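Local structure of carboxypeptidase Y inhibitor (1WPX) at residues Asn80-Val83 against Asp87-Phe90; Arg59-Phe64 against Leu113-Leu118; Ile13-Lys18 against Val47-Thr52. The protein inhibits carboxypeptidase Y, a serine protease, specifically and potently, as a member of the phosphatidylethanolamine-binding protein family. All blocks are in the same frame, centred on the assembly; numbering follows the deposited sequence.

Interaction 1 of 3, residues Asn80-Val83 against Asp87-Phe90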
ATOM      1  N   ASN B  80     -20.537  -3.738  26.630  1.00 75.66           N
ATOM      2  CA  ASN B  80     -19.831  -4.310  25.487  1.00 76.02           C
ATOM      3  C   ASN B  80     -19.508  -3.263  24.415  1.00 74.92           C
ATOM      4  O   ASN B  80     -18.360  -2.830  24.284  1.00 75.20           O
ATOM      5  CB  ASN B  80     -20.652  -5.461  24.878  1.00 76.56           C
ATOM      6  CG  ASN B  80     -22.054  -5.033  24.460  1.00 77.15           C
ATOM      7  OD1 ASN B  80     -22.779  -4.399  25.229  1.00 77.49           O
ATOM      8  ND2 ASN B  80     -22.445  -5.390  23.239  1.00 77.34           N
ATOM      9  N   ALA B  81     -20.519  -2.854  23.656  1.00 73.07           N
ATOM     10  CA  ALA B  81     -20.327  -1.868  22.597  1.00 71.45           C
ATOM     11  C   ALA B  81     -20.134  -0.456  23.143  1.00 70.06           C
ATOM     12  O   ALA B  81     -20.759  -0.061  24.130  1.00 70.12           O
ATOM     13  CB  ALA B  81     -21.516  -1.892  21.638  1.00 71.25           C
ATOM     14  N   TYR B  82     -19.255   0.297  22.492  1.00 66.84           N
ATOM     15  CA  TYR B  82     -18.987   1.667  22.887  1.00 63.09           C
ATOM     16  C   TYR B  82     -19.859   2.629  22.085  1.00 62.08           C
ATOM     17  O   TYR B  82     -19.806   2.654  20.852  1.00 61.03           O
ATOM     18  CB  TYR B  82     -17.512   2.014  22.666  1.00 60.89           C
ATOM     19  CG  TYR B  82     -17.259   3.505  22.637  1.00 58.87           C
ATOM     20  CD1 TYR B  82     -17.535   4.299  23.749  1.00 58.18           C
ATOM     21  CD2 TYR B  82     -16.817   4.132  21.475  1.00 57.94           C
ATOM     22  CE1 TYR B  82     -17.383   5.679  23.704  1.00 57.43           C
ATOM     23  CE2 TYR B  82     -16.663   5.512  21.418  1.00 57.73           C
ATOM     24  CZ  TYR B  82     -16.951   6.279  22.536  1.00 57.95           C
ATOM     25  OH  TYR B  82     -16.831   7.648  22.478  1.00 59.00           O
ATOM     26  N   VAL B  83     -20.660   3.419  22.795  1.00 61.48           N
ATOM     27  CA  VAL B  83     -21.530   4.407  22.168  1.00 60.29           C
ATOM     28  C   VAL B  83     -21.077   5.774  22.661  1.00 59.19           C
ATOM     29  O   VAL B  83     -21.277   6.120  23.823  1.00 58.84           O
ATOM     30  CB  VAL B  83     -23.003   4.201  22.567  1.00 60.66           C
ATOM     31  CG1 VAL B  83     -23.900   5.023  21.655  1.00 60.99           C
ATOM     32  CG2 VAL B  83     -23.365   2.724  22.489  1.00 60.60           C
ATOM     33  N   ASP B  87     -20.335  13.072  28.247  1.00 64.62           N
ATOM     34  CA  ASP B  87     -19.708  12.928  29.557  1.00 62.24           C
ATOM     35  C   ASP B  87     -18.374  12.196  29.434  1.00 58.01           C
ATOM     36  O   ASP B  87     -17.457  12.426  30.217  1.00 58.22           O
ATOM     37  CB  ASP B  87     -20.623  12.130  30.489  1.00 66.29           C
ATOM     38  CG  ASP B  87     -22.045  12.637  30.482  1.00 69.71           C
ATOM     39  OD1 ASP B  87     -22.294  13.735  31.030  1.00 71.23           O
ATOM     40  OD2 ASP B  87     -22.914  11.935  29.917  1.00 72.35           O
ATOM     41  N   ASP B  88     -18.283  11.316  28.443  1.00 52.58           N
ATOM     42  CA  ASP B  88     -17.096  10.509  28.209  1.00 47.45           C
ATOM     43  C   ASP B  88     -15.742  11.137  28.503  1.00 43.42           C
ATOM     44  O   ASP B  88     -15.422  12.224  28.035  1.00 42.26           O
ATOM     45  CB  ASP B  88     -17.086   9.989  26.772  1.00 48.98           C
ATOM     46  CG  ASP B  88     -18.095   8.882  26.540  1.00 50.62           C
ATOM     47  OD1 ASP B  88     -18.639   8.346  27.534  1.00 50.48           O
ATOM     48  OD2 ASP B  88     -18.332   8.542  25.356  1.00 50.51           O
ATOM     49  N   LEU B  89     -14.954  10.420  29.289  1.00 39.38           N
ATOM     50  CA  LEU B  89     -13.608  10.827  29.637  1.00 37.17           C
ATOM     51  C   LEU B  89     -12.715   9.664  29.216  1.00 36.02           C
ATOM     52  O   LEU B  89     -13.065   8.501  29.416  1.00 34.55           O
ATOM     53  CB  LEU B  89     -13.493  11.076  31.139  1.00 37.60           C
ATOM     54  CG  LEU B  89     -14.201  12.322  31.675  1.00 37.45           C
ATOM     55  CD1 LEU B  89     -13.990  12.414  33.180  1.00 38.48           C
ATOM     56  CD2 LEU B  89     -13.653  13.567  30.991  1.00 37.48           C
ATOM     57  N   PHE B  90     -11.570   9.964  28.616  1.00 35.89           N
ATOM     58  CA  PHE B  90     -10.685   8.898  28.165  1.00 35.75           C
ATOM     59  C   PHE B  90      -9.311   8.864  28.817  1.00 35.95           C
ATOM     60  O   PHE B  90      -8.855   9.845  29.414  1.00 37.50           O
ATOM     61  CB  PHE B  90     -10.506   8.970  26.646  1.00 33.88           C
ATOM     62  CG  PHE B  90     -11.792   8.908  25.881  1.00 33.82           C
ATOM     63  CD1 PHE B  90     -12.559  10.054  25.693  1.00 34.34           C
ATOM     64  CD2 PHE B  90     -12.250   7.699  25.367  1.00 33.88           C
ATOM     65  CE1 PHE B  90     -13.764  10.000  25.005  1.00 33.42           C
ATOM     66  CE2 PHE B  90     -13.455   7.626  24.676  1.00 33.23           C
ATOM     67  CZ  PHE B  90     -14.216   8.779  24.495  1.00 35.08           C
TER
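Tyr82 reaches across the loop to Asp88 and Phe90 with the far end of its ring, and nearly all of the contact is made there. Its CG lies anti to the backbone N (chi1 162°), which sends the ring out from Asn80-Val83 toward Asp87-Phe90, while Asp88 and Phe90 come to meet it from the opposite direction. The hydroxyl gives its proton to the carboxylate in a long, weak hydrogen bond, Tyr82 OH to Asp88 OD2 at 3.4 Å. That oxygen lies near the plane of the tyrosine ring, at its edge, and is equally close to the neighbouring ring carbon, with Tyr82 CE1 to Asp88 OD2 also 3.4 Å. The carboxylate is turned 39° from the ring plane. The same OD2 accepts a hydrogen bond from the backbone N of Gln85, in the short connection between the two segments; this is the stronger of its two bonds, and probably the one that sets how the carboxylate lies. Its other oxygen, OD1, has a long, weak ion pair with Lys170.

On the apolar side, Phe90 offers the edge of its ring to the phenol. Tyr82 OH sits close to the phenylalanine plane, 3.5 Å from Phe90 CZ, and the two rings come nearest at Tyr82 CZ and Phe90 CZ, 4.2 Å apart. The hydroxyl thus has both a carboxylate oxygen and an aromatic edge as neighbours.

The buried tyrosine ring also packs on Val210 and Gln208 of strand 208-217 and on Lys170 of strand 162-170, where Phe90 touches Leu168. The arrangement is a loop folded back so that a tyrosine from its middle meets the start of strand 90-96, at the margin of the antiparallel beta-sheet core of the phosphatidylethanolamine-binding protein fold.

Interaction 2 of 3, residues Arg59-Phe64 against Leu113-Leu118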
ATOM      1  N   ARG B  59      11.030  11.210  20.579  1.00 53.26           N
ATOM      2  CA  ARG B  59      11.579  11.865  21.760  1.00 55.34           C
ATOM      3  C   ARG B  59      10.554  12.644  22.594  1.00 53.94           C
ATOM      4  O   ARG B  59      10.574  12.579  23.820  1.00 54.23           O
ATOM      5  CB  ARG B  59      12.716  12.792  21.319  1.00 59.24           C
ATOM      6  CG  ARG B  59      13.657  13.214  22.420  1.00 65.16           C
ATOM      7  CD  ARG B  59      14.700  14.186  21.892  1.00 70.81           C
ATOM      8  NE  ARG B  59      14.085  15.287  21.150  1.00 75.51           N
ATOM      9  CZ  ARG B  59      14.648  16.479  20.965  1.00 77.06           C
ATOM     10  NH1 ARG B  59      15.848  16.737  21.473  1.00 77.29           N
ATOM     11  NH2 ARG B  59      14.011  17.415  20.268  1.00 77.80           N
ATOM     12  N   SER B  60       9.662  13.381  21.937  1.00 52.52           N
ATOM     13  CA  SER B  60       8.647  14.159  22.651  1.00 50.68           C
ATOM     14  C   SER B  60       7.281  13.487  22.583  1.00 48.78           C
ATOM     15  O   SER B  60       7.118  12.470  21.914  1.00 48.31           O
ATOM     16  CB  SER B  60       8.557  15.569  22.067  1.00 51.38           C
ATOM     17  OG  SER B  60       9.816  16.219  22.135  1.00 53.97           O
ATOM     18  N   LYS B  61       6.297  14.049  23.279  1.00 47.35           N
ATOM     19  CA  LYS B  61       4.964  13.462  23.274  1.00 46.45           C
ATOM     20  C   LYS B  61       4.280  13.659  21.922  1.00 45.08           C
ATOM     21  O   LYS B  61       4.317  14.746  21.348  1.00 43.93           O
ATOM     22  CB  LYS B  61       4.099  14.055  24.393  1.00 46.68           C
ATOM     23  CG  LYS B  61       2.799  13.287  24.588  1.00 48.88           C
ATOM     24  CD  LYS B  61       2.087  13.618  25.892  1.00 48.87           C
ATOM     25  CE  LYS B  61       1.399  14.969  25.853  1.00 49.68           C
ATOM     26  NZ  LYS B  61       0.595  15.177  27.095  1.00 49.26           N
ATOM     27  N   PRO B  62       3.647  12.596  21.394  1.00 43.79           N
ATOM     28  CA  PRO B  62       2.954  12.641  20.105  1.00 42.83           C
ATOM     29  C   PRO B  62       1.539  13.200  20.179  1.00 42.85           C
ATOM     30  O   PRO B  62       0.978  13.358  21.262  1.00 42.01           O
ATOM     31  CB  PRO B  62       2.958  11.183  19.682  1.00 41.90           C
ATOM     32  CG  PRO B  62       2.725  10.492  20.978  1.00 41.73           C
ATOM     33  CD  PRO B  62       3.664  11.220  21.924  1.00 42.48           C
ATOM     34  N   GLN B  63       0.969  13.496  19.013  1.00 43.84           N
ATOM     35  CA  GLN B  63      -0.398  14.000  18.917  1.00 44.60           C
ATOM     36  C   GLN B  63      -1.325  12.818  18.637  1.00 43.73           C
ATOM     37  O   GLN B  63      -0.910  11.820  18.037  1.00 43.35           O
ATOM     38  CB  GLN B  63      -0.515  15.010  17.788  1.00 46.27           C
ATOM     39  CG  GLN B  63       0.401  16.195  17.930  1.00 53.61           C
ATOM     40  CD  GLN B  63       0.308  17.127  16.741  1.00 58.79           C
ATOM     41  OE1 GLN B  63      -0.748  17.716  16.477  1.00 60.50           O
ATOM     42  NE2 GLN B  63       1.412  17.259  16.006  1.00 60.26           N
ATOM     43  N   PHE B  64      -2.579  12.936  19.060  1.00 41.41           N
ATOM     44  CA  PHE B  64      -3.550  11.865  18.869  1.00 38.85           C
ATOM     45  C   PHE B  64      -4.846  12.340  18.222  1.00 37.05           C
ATOM     46  O   PHE B  64      -5.207  13.512  18.303  1.00 35.56           O
ATOM     47  CB  PHE B  64      -3.890  11.230  20.215  1.00 40.13           C
ATOM     48  CG  PHE B  64      -2.701  10.707  20.961  1.00 42.13           C
ATOM     49  CD1 PHE B  64      -2.284   9.388  20.794  1.00 41.74           C
ATOM     50  CD2 PHE B  64      -2.005  11.528  21.849  1.00 42.19           C
ATOM     51  CE1 PHE B  64      -1.189   8.887  21.505  1.00 41.95           C
ATOM     52  CE2 PHE B  64      -0.909  11.040  22.566  1.00 42.76           C
ATOM     53  CZ  PHE B  64      -0.501   9.712  22.393  1.00 42.75           C
ATOM     54  N   LEU B 113       3.641   6.245  29.356  1.00 38.74           N
ATOM     55  CA  LEU B 113       2.718   7.364  29.418  1.00 38.02           C
ATOM     56  C   LEU B 113       1.340   6.929  29.878  1.00 37.96           C
ATOM     57  O   LEU B 113       0.903   5.809  29.598  1.00 38.46           O
ATOM     58  CB  LEU B 113       2.644   8.017  28.032  1.00 37.65           C
ATOM     59  CG  LEU B 113       1.725   9.192  27.683  1.00 37.55           C
ATOM     60  CD1 LEU B 113       0.326   8.685  27.448  1.00 37.93           C
ATOM     61  CD2 LEU B 113       1.771  10.243  28.777  1.00 35.77           C
ATOM     62  N   VAL B 114       0.675   7.823  30.607  1.00 37.45           N
ATOM     63  CA  VAL B 114      -0.669   7.590  31.122  1.00 36.51           C
ATOM     64  C   VAL B 114      -1.356   8.923  31.370  1.00 36.12           C
ATOM     65  O   VAL B 114      -1.097   9.577  32.370  1.00 36.46           O
ATOM     66  CB  VAL B 114      -0.663   6.810  32.453  1.00 34.80           C
ATOM     67  CG1 VAL B 114      -2.074   6.753  33.017  1.00 35.84           C
ATOM     68  CG2 VAL B 114      -0.154   5.408  32.236  1.00 32.93           C
ATOM     69  N   GLU B 115      -2.224   9.319  30.445  1.00 37.18           N
ATOM     70  CA  GLU B 115      -2.971  10.567  30.548  1.00 36.73           C
ATOM     71  C   GLU B 115      -4.437  10.239  30.797  1.00 35.98           C
ATOM     72  O   GLU B 115      -5.014   9.398  30.101  1.00 35.57           O
ATOM     73  CB  GLU B 115      -2.861  11.350  29.251  1.00 39.62           C
ATOM     74  CG  GLU B 115      -2.049  12.603  29.344  1.00 43.03           C
ATOM     75  CD  GLU B 115      -2.225  13.450  28.113  1.00 44.96           C
ATOM     76  OE1 GLU B 115      -1.837  12.985  27.019  1.00 45.95           O
ATOM     77  OE2 GLU B 115      -2.762  14.572  28.239  1.00 45.18           O
ATOM     78  N   CYS B 116      -5.047  10.908  31.770  1.00 34.73           N
ATOM     79  CA  CYS B 116      -6.443  10.637  32.086  1.00 34.57           C
ATOM     80  C   CYS B 116      -7.333  11.866  32.053  1.00 34.84           C
ATOM     81  O   CYS B 116      -6.856  13.001  31.944  1.00 34.25           O
ATOM     82  CB  CYS B 116      -6.551   9.980  33.459  1.00 32.58           C
ATOM     83  SG  CYS B 116      -5.459   8.567  33.686  1.00 34.80           S
ATOM     84  N   ASP B 117      -8.637  11.616  32.154  1.00 34.10           N
ATOM     85  CA  ASP B 117      -9.642  12.666  32.148  1.00 34.49           C
ATOM     86  C   ASP B 117      -9.527  13.512  30.883  1.00 35.38           C
ATOM     87  O   ASP B 117      -9.545  14.742  30.938  1.00 34.01           O
ATOM     88  CB  ASP B 117      -9.489  13.549  33.386  1.00 33.68           C
ATOM     89  CG  ASP B 117      -9.249  12.744  34.650  1.00 35.49           C
ATOM     90  OD1 ASP B 117     -10.024  11.798  34.923  1.00 33.76           O
ATOM     91  OD2 ASP B 117      -8.278  13.062  35.375  1.00 35.31           O
ATOM     92  N   LEU B 118      -9.404  12.829  29.747  1.00 35.82           N
ATOM     93  CA  LEU B 118      -9.299  13.468  28.441  1.00 36.57           C
ATOM     94  C   LEU B 118     -10.680  13.486  27.816  1.00 37.60           C
ATOM     95  O   LEU B 118     -11.403  12.496  27.892  1.00 37.92           O
ATOM     96  CB  LEU B 118      -8.377  12.662  27.526  1.00 37.39           C
ATOM     97  CG  LEU B 118      -6.861  12.753  27.667  1.00 39.00           C
ATOM     98  CD1 LEU B 118      -6.214  11.528  27.040  1.00 39.24           C
ATOM     99  CD2 LEU B 118      -6.372  14.031  27.001  1.00 38.83           C
TER
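Lys61 NZ meets the carboxylate of Glu115 in a salt bridge whose hydrogen bond is long and weak, 3.3 Å from NZ to Glu115 OE1. The ammonium is not far from the second oxygen either, with Lys61 NZ to Glu115 OE2 at 3.6 Å, and OE2 has a weak hydrogen bond with Ser144 OG. The lysine probably offsets the charge of this buried carboxylate.

Lys61 is the more exposed partner and comes in from the loop that leads into strand 63-69. Its chain runs extended as far as CD and then bends (chi3 75°), which turns NZ onto the carboxylate. The glutamate chain is stretched out beyond CG, and the two side chains cross obliquely. Before the bend, the lysine methylenes pass Leu113, with Lys61 CD 4.5 Å from Leu113 CD2, so a loose apolar touch accompanies the ionic one.

Leu113 and Glu115 point the same way from strand 110-120, which pairs with strands 90-96, 134-140 and 145-148. Farther on, Asp117 and Leu118 both face Phe90 in a G1 beta bulge, where the strand turns a corner. On the lysine side, strand 63-69 carries Phe64 inward onto Val39, Leu92 and Phe166. Strand 134-140 pairs with both 63-69 and 110-120, and the salt bridge ties the lead-in to strand 63-69 to strand 110-120.

Interaction 3 of 3, residues Ile13-Lys18 against Val47-Thr52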
ATOM      1  N   ILE B  13      -7.434  -5.904  13.469  1.00 34.51           N
ATOM      2  CA  ILE B  13      -7.380  -7.181  14.167  1.00 35.66           C
ATOM      3  C   ILE B  13      -6.206  -7.997  13.646  1.00 35.93           C
ATOM      4  O   ILE B  13      -5.417  -8.530  14.424  1.00 36.49           O
ATOM      5  CB  ILE B  13      -8.675  -8.016  13.959  1.00 39.00           C
ATOM      6  CG1 ILE B  13      -9.914  -7.200  14.334  1.00 39.40           C
ATOM      7  CG2 ILE B  13      -8.618  -9.280  14.816  1.00 35.45           C
ATOM      8  CD1 ILE B  13     -10.021  -6.899  15.808  1.00 43.16           C
ATOM      9  N   ASP B  14      -6.098  -8.093  12.323  1.00 35.13           N
ATOM     10  CA  ASP B  14      -5.024  -8.857  11.709  1.00 34.44           C
ATOM     11  C   ASP B  14      -3.655  -8.414  12.193  1.00 33.80           C
ATOM     12  O   ASP B  14      -2.801  -9.248  12.497  1.00 33.93           O
ATOM     13  CB  ASP B  14      -5.104  -8.763  10.187  1.00 35.58           C
ATOM     14  CG  ASP B  14      -6.319  -9.484   9.630  1.00 38.51           C
ATOM     15  OD1 ASP B  14      -6.927 -10.281  10.381  1.00 39.98           O
ATOM     16  OD2 ASP B  14      -6.665  -9.269   8.447  1.00 40.22           O
ATOM     17  N   SER B  15      -3.448  -7.108  12.277  1.00 32.67           N
ATOM     18  CA  SER B  15      -2.176  -6.588  12.747  1.00 33.13           C
ATOM     19  C   SER B  15      -1.930  -6.989  14.210  1.00 34.23           C
ATOM     20  O   SER B  15      -0.861  -7.505  14.541  1.00 34.56           O
ATOM     21  CB  SER B  15      -2.145  -5.065  12.600  1.00 32.23           C
ATOM     22  OG  SER B  15      -0.866  -4.539  12.923  1.00 33.41           O
ATOM     23  N   TYR B  16      -2.918  -6.759  15.075  1.00 35.00           N
ATOM     24  CA  TYR B  16      -2.804  -7.089  16.499  1.00 35.36           C
ATOM     25  C   TYR B  16      -2.454  -8.554  16.698  1.00 35.43           C
ATOM     26  O   TYR B  16      -1.685  -8.900  17.594  1.00 34.42           O
ATOM     27  CB  TYR B  16      -4.119  -6.824  17.233  1.00 37.27           C
ATOM     28  CG  TYR B  16      -4.613  -5.396  17.207  1.00 39.98           C
ATOM     29  CD1 TYR B  16      -5.988  -5.127  17.222  1.00 40.69           C
ATOM     30  CD2 TYR B  16      -3.727  -4.314  17.178  1.00 40.34           C
ATOM     31  CE1 TYR B  16      -6.480  -3.822  17.203  1.00 40.91           C
ATOM     32  CE2 TYR B  16      -4.207  -2.996  17.161  1.00 43.03           C
ATOM     33  CZ  TYR B  16      -5.591  -2.761  17.172  1.00 42.88           C
ATOM     34  OH  TYR B  16      -6.094  -1.480  17.141  1.00 41.10           O
ATOM     35  N   LYS B  17      -3.042  -9.411  15.871  1.00 35.99           N
ATOM     36  CA  LYS B  17      -2.796 -10.844  15.955  1.00 37.92           C
ATOM     37  C   LYS B  17      -1.382 -11.201  15.550  1.00 37.39           C
ATOM     38  O   LYS B  17      -0.628 -11.785  16.326  1.00 36.95           O
ATOM     39  CB  LYS B  17      -3.766 -11.609  15.058  1.00 39.88           C
ATOM     40  CG  LYS B  17      -5.199 -11.604  15.549  1.00 45.51           C
ATOM     41  CD  LYS B  17      -6.097 -12.404  14.618  1.00 50.66           C
ATOM     42  CE  LYS B  17      -5.584 -13.826  14.445  1.00 52.83           C
ATOM     43  NZ  LYS B  17      -6.444 -14.606  13.508  1.00 57.20           N
ATOM     44  N   LYS B  18      -1.026 -10.840  14.326  1.00 38.25           N
ATOM     45  CA  LYS B  18       0.295 -11.144  13.796  1.00 38.32           C
ATOM     46  C   LYS B  18       1.438 -10.686  14.697  1.00 37.27           C
ATOM     47  O   LYS B  18       2.486 -11.329  14.744  1.00 36.36           O
ATOM     48  CB  LYS B  18       0.448 -10.526  12.404  1.00 39.40           C
ATOM     49  CG  LYS B  18       1.759 -10.858  11.721  1.00 42.61           C
ATOM     50  CD  LYS B  18       1.853 -10.180  10.373  1.00 46.79           C
ATOM     51  CE  LYS B  18       3.228 -10.361   9.763  1.00 48.65           C
ATOM     52  NZ  LYS B  18       3.334  -9.661   8.449  1.00 51.18           N
ATOM     53  N   VAL B  47       2.786   6.939  13.566  1.00 33.89           N
ATOM     54  CA  VAL B  47       2.839   5.573  14.051  1.00 33.36           C
ATOM     55  C   VAL B  47       1.723   4.944  13.225  1.00 31.49           C
ATOM     56  O   VAL B  47       0.560   5.325  13.348  1.00 32.14           O
ATOM     57  CB  VAL B  47       2.604   5.492  15.598  1.00 33.82           C
ATOM     58  CG1 VAL B  47       2.458   6.885  16.160  1.00 34.67           C
ATOM     59  CG2 VAL B  47       1.408   4.606  15.936  1.00 33.31           C
ATOM     60  N   ALA B  48       2.094   4.012  12.351  1.00 29.13           N
ATOM     61  CA  ALA B  48       1.138   3.387  11.455  1.00 29.84           C
ATOM     62  C   ALA B  48       0.985   1.873  11.555  1.00 30.56           C
ATOM     63  O   ALA B  48       1.247   1.150  10.589  1.00 32.08           O
ATOM     64  CB  ALA B  48       1.478   3.772  10.021  1.00 29.75           C
ATOM     65  N   MET B  49       0.538   1.394  12.708  1.00 29.54           N
ATOM     66  CA  MET B  49       0.332  -0.035  12.900  1.00 30.52           C
ATOM     67  C   MET B  49       1.538  -0.892  12.529  1.00 31.19           C
ATOM     68  O   MET B  49       1.501  -1.628  11.540  1.00 32.11           O
ATOM     69  CB  MET B  49      -0.882  -0.509  12.088  1.00 29.37           C
ATOM     70  CG  MET B  49      -2.215   0.096  12.517  1.00 32.23           C
ATOM     71  SD  MET B  49      -2.833  -0.481  14.129  1.00 31.25           S
ATOM     72  CE  MET B  49      -3.451  -2.066  13.671  1.00 32.22           C
ATOM     73  N   GLY B  50       2.616  -0.786  13.300  1.00 31.08           N
ATOM     74  CA  GLY B  50       3.775  -1.621  13.034  1.00 30.90           C
ATOM     75  C   GLY B  50       4.983  -1.079  12.291  1.00 29.40           C
ATOM     76  O   GLY B  50       5.955  -1.806  12.117  1.00 29.01           O
ATOM     77  N   ASN B  51       4.948   0.167  11.839  1.00 28.44           N
ATOM     78  CA  ASN B  51       6.105   0.701  11.144  1.00 28.74           C
ATOM     79  C   ASN B  51       7.235   0.930  12.151  1.00 31.17           C
ATOM     80  O   ASN B  51       7.023   0.881  13.363  1.00 31.30           O
ATOM     81  CB  ASN B  51       5.742   2.002  10.431  1.00 27.79           C
ATOM     82  CG  ASN B  51       5.287   3.081  11.381  1.00 29.54           C
ATOM     83  OD1 ASN B  51       4.487   2.834  12.287  1.00 29.21           O
ATOM     84  ND2 ASN B  51       5.782   4.294  11.173  1.00 29.02           N
ATOM     85  N   THR B  52       8.443   1.148  11.650  1.00 33.09           N
ATOM     86  CA  THR B  52       9.592   1.374  12.514  1.00 34.18           C
ATOM     87  C   THR B  52       9.907   2.862  12.528  1.00 35.19           C
ATOM     88  O   THR B  52       9.832   3.529  11.505  1.00 35.21           O
ATOM     89  CB  THR B  52      10.836   0.581  12.018  1.00 33.61           C
ATOM     90  OG1 THR B  52      10.605  -0.825  12.180  1.00 35.32           O
ATOM     91  CG2 THR B  52      12.065   0.959  12.808  1.00 33.76           C
TER
HETATM   92  O   HOH W   1       0.507  -3.976  10.772  1.00 29.13           O
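Two successive bends in Met49, at chi2 (-70°) and chi3 (-77°), curl its thioether round so that the terminal methyl lands against Ser15 and Tyr16 on helix 8-18. Met49 CE lies 3.4 Å from Ser15 CB and 3.7 Å from Tyr16 CE2. The sulfur makes an oblique Met-aromatic contact, with Met49 SD 5.2 Å from the centroid of the Tyr16 ring.

With chi1 at -174°, Ser15 swings its hydroxyl away from its own amide nitrogen and toward the loop, which it reaches through water. Ser15 OG donates to a water whose oxygen is 2.6 Å away; that water donates to Met49 O at 2.7 Å. The loop is braced from within as well: Ala48 N is 2.7 Å from Asn51 OD1, a hydrogen bond in which the donor stands well above the plane of the side-chain carbonyl.

Tyr16 is held at its far end, where OH is hydrogen-bonded to the backbone O of Ser212, and its ring packs on Pro33, Ile21 and Leu22. Replacing it with an alanine would probably leave the Met49 methyl without its aromatic neighbour and the Ser212 carbonyl without this bond.

Ser15 packs on a basic side chain of the other protein chain and Met49 on an aromatic one, so the contact forms part of the interface. Between 13-18 and 47-52 themselves the direct touch is apolar and sulfur-aromatic, while the polar link between Ser15 and the Met49 carbonyl depends on water.

From the N terminus, helix 8-18 leads through strands 35-40 and 45-47 to residues 47-52, where interaction 3 closes the first loop and fastens the helix to the sheet region. The chain then enters interaction 2 at 59-64, where strand 63-69 begins. Interaction 1 opens and closes within 80-90, nested inside the longer loop that interaction 2 completes at 113-118. These two touch: Phe90 N lies 2.6 Å from Leu118 O, a probable hydrogen bond between strands 90-96 and 110-120. Interaction 3 precedes both in series; it lies across the chain's centre from interaction 2, their nearest atoms about 6 Å apart.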